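Local coordinates for putative uncharacterized protein (Chaetomium thermophilum, PDB 4XRI) that probably acts as a flexible HEAT-repeat nuclear import receptor of the importin-beta family that carries protein cargo and binds a small GTPase, at residues 555-560 / 588-593. The protein carries 2 engineered substitutions. Numbering follows the deposited sequence.
Sequences VILQRL and TVLQAT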
loop_
_atom_site.group_PDB
_atom_site.type_symbol
_atom_site.label_atom_id
_atom_site.label_comp_id
_atom_site.label_asym_id
_atom_site.label_seq_id
_atom_site.Cartn_x
_atom_site.Cartn_y
_atom_site.Cartn_z
ATOM N N VAL A 555 -14.352 16.214 -28.900
ATOM C CA VAL A 555 -15.351 15.195 -28.600
ATOM C C VAL A 555 -15.477 15.006 -27.091
ATOM O O VAL A 555 -16.582 14.969 -26.548
ATOM C CB VAL A 555 -15.007 13.836 -29.247
ATOM C CG1 VAL A 555 -16.023 12.781 -28.826
ATOM C CG2 VAL A 555 -14.950 13.960 -30.763
ATOM N N ILE A 556 -14.333 14.884 -26.424
ATOM C CA ILE A 556 -14.290 14.730 -24.973
ATOM C C ILE A 556 -14.959 15.908 -24.276
ATOM O O ILE A 556 -15.719 15.732 -23.325
ATOM C CB ILE A 556 -12.839 14.602 -24.465
ATOM C CG1 ILE A 556 -12.193 13.328 -25.013
ATOM C CG2 ILE A 556 -12.799 14.601 -22.947
ATOM C CD1 ILE A 556 -12.948 12.060 -24.682
ATOM N N LEU A 557 -14.662 17.107 -24.764
ATOM C CA LEU A 557 -15.283 18.328 -24.263
ATOM C C LEU A 557 -16.799 18.298 -24.420
ATOM O O LEU A 557 -17.535 18.687 -23.515
ATOM C CB LEU A 557 -14.706 19.550 -24.983
ATOM C CG LEU A 557 -13.462 20.173 -24.350
ATOM C CD1 LEU A 557 -12.896 21.260 -25.253
ATOM C CD2 LEU A 557 -13.810 20.733 -22.982
ATOM N N GLN A 558 -17.257 17.833 -25.577
ATOM C CA GLN A 558 -18.685 17.722 -25.856
ATOM C C GLN A 558 -19.371 16.766 -24.876
ATOM O O GLN A 558 -20.454 17.055 -24.363
ATOM C CB GLN A 558 -18.903 17.256 -27.298
ATOM C CG GLN A 558 -20.328 17.377 -27.790
ATOM C CD GLN A 558 -20.454 17.107 -29.280
ATOM O OE1 GLN A 558 -19.454 16.968 -29.989
ATOM N NE2 GLN A 558 -21.689 17.033 -29.764
ATOM N N ARG A 559 -18.721 15.635 -24.615
ATOM C CA ARG A 559 -19.230 14.643 -23.671
ATOM C C ARG A 559 -19.246 15.175 -22.241
ATOM O O ARG A 559 -20.178 14.905 -21.482
ATOM C CB ARG A 559 -18.398 13.359 -23.740
ATOM C CG ARG A 559 -18.580 12.572 -25.030
ATOM C CD ARG A 559 -17.902 11.214 -24.952
ATOM N NE ARG A 559 -18.046 10.475 -26.203
ATOM C CZ ARG A 559 -17.625 9.230 -26.397
ATOM N NH1 ARG A 559 -17.034 8.564 -25.413
ATOM N NH2 ARG A 559 -17.800 8.647 -27.578
ATOM N N LEU A 560 -18.210 15.930 -21.882
ATOM C CA LEU A 560 -18.143 16.575 -20.576
ATOM C C LEU A 560 -19.297 17.550 -20.380
ATOM O O LEU A 560 -19.939 17.570 -19.329
ATOM C CB LEU A 560 -16.805 17.301 -20.407
ATOM C CG LEU A 560 -15.692 16.533 -19.692
ATOM C CD1 LEU A 560 -14.389 17.320 -19.734
ATOM C CD2 LEU A 560 -16.108 16.254 -18.257
ATOM N N THR A 588 -9.862 12.853 -17.090
ATOM C CA THR A 588 -8.581 12.175 -17.248
ATOM C C THR A 588 -8.108 12.216 -18.697
ATOM O O THR A 588 -6.948 12.514 -18.974
ATOM C CB THR A 588 -8.660 10.709 -16.779
ATOM O OG1 THR A 588 -8.862 10.670 -15.361
ATOM C CG2 THR A 588 -7.374 9.961 -17.122
ATOM N N VAL A 589 -9.017 11.917 -19.619
ATOM C CA VAL A 589 -8.710 11.956 -21.042
ATOM C C VAL A 589 -8.435 13.384 -21.494
ATOM O O VAL A 589 -7.476 13.635 -22.226
ATOM C CB VAL A 589 -9.859 11.373 -21.890
ATOM C CG1 VAL A 589 -9.514 11.460 -23.365
ATOM C CG2 VAL A 589 -10.137 9.932 -21.494
ATOM N N LEU A 590 -9.287 14.311 -21.063
ATOM C CA LEU A 590 -9.103 15.723 -21.378
ATOM C C LEU A 590 -7.721 16.195 -20.939
ATOM O O LEU A 590 -6.998 16.839 -21.704
ATOM C CB LEU A 590 -10.186 16.577 -20.715
ATOM C CG LEU A 590 -10.010 18.085 -20.919
ATOM C CD1 LEU A 590 -10.144 18.438 -22.392
ATOM C CD2 LEU A 590 -10.996 18.884 -20.079
ATOM N N GLN A 591 -7.363 15.859 -19.702
ATOM C CA GLN A 591 -6.050 16.179 -19.151
ATOM C C GLN A 591 -4.924 15.663 -20.044
ATOM O O GLN A 591 -3.925 16.351 -20.260
ATOM C CB GLN A 591 -5.914 15.597 -17.741
ATOM C CG GLN A 591 -4.592 15.895 -17.053
ATOM C CD GLN A 591 -4.450 15.164 -15.732
ATOM O OE1 GLN A 591 -5.436 14.714 -15.151
ATOM N NE2 GLN A 591 -3.217 15.030 -15.257
ATOM N N ALA A 592 -5.107 14.456 -20.573
ATOM C CA ALA A 592 -4.118 13.830 -21.445
ATOM C C ALA A 592 -3.933 14.624 -22.735
ATOM O O ALA A 592 -2.805 14.862 -23.169
ATOM C CB ALA A 592 -4.518 12.398 -21.759
ATOM N N THR A 593 -5.044 15.043 -23.335
ATOM C CA THR A 593 -4.997 15.807 -24.576
ATOM C C THR A 593 -4.391 17.187 -24.349
ATOM O O THR A 593 -3.674 17.704 -25.206
ATOM C CB THR A 593 -6.395 15.972 -25.201
ATOM O OG1 THR A 593 -7.252 16.668 -24.288
ATOM C CG2 THR A 593 -7.003 14.614 -25.533
#
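The carbonyl oxygen of L590, a residue packed against helix 546-567, accepts a hydrogen bond of 2.6 Å from T593 OG1 one turn later. The hydroxyl approaches at an angle of 122° at the carbonyl oxygen, somewhat tilted from the carbonyl plane. Threonine suits this buried place because its hydroxyl is satisfied within its own helix, while its side chain also touches V549, L552 and S553 of helix 546-567.

All four side-chain pairs that meet across the interface are apolar. I556 points at helix 573-597: I556 CG1 lies 3.7 Å from V589 CG1, and I556 CD1 packs on the same methyl, the short valine letting isoleucine come close at about a right angle. I556 CG2 reaches L590 CB at 4.0 Å, so the beta-branched residue serves two neighbours. L590 holds CG anti to its backbone nitrogen (chi1 176°), directing its forked end between two leucines: L590 CD1 lies 4.2 Å from L557 CG, and L590 CD2 lies 3.8 Å from L560 CD1. Both leucines are long enough to touch helix 605-616 as well.

Replacing I556 with an alanine would probably open a gap between the helices, leaving V589 CG1 and L590 CB without the branches that cover them from helix 546-567.

The short segments' axes approach to 9.8 Å, their N-to-C directions 149° apart, a roughly antiparallel hairpin as in HEAT-repeat proteins. Without hydrogen bonds between the segments, their pairing relies on hydrophobic burial and the fit of branched side chains.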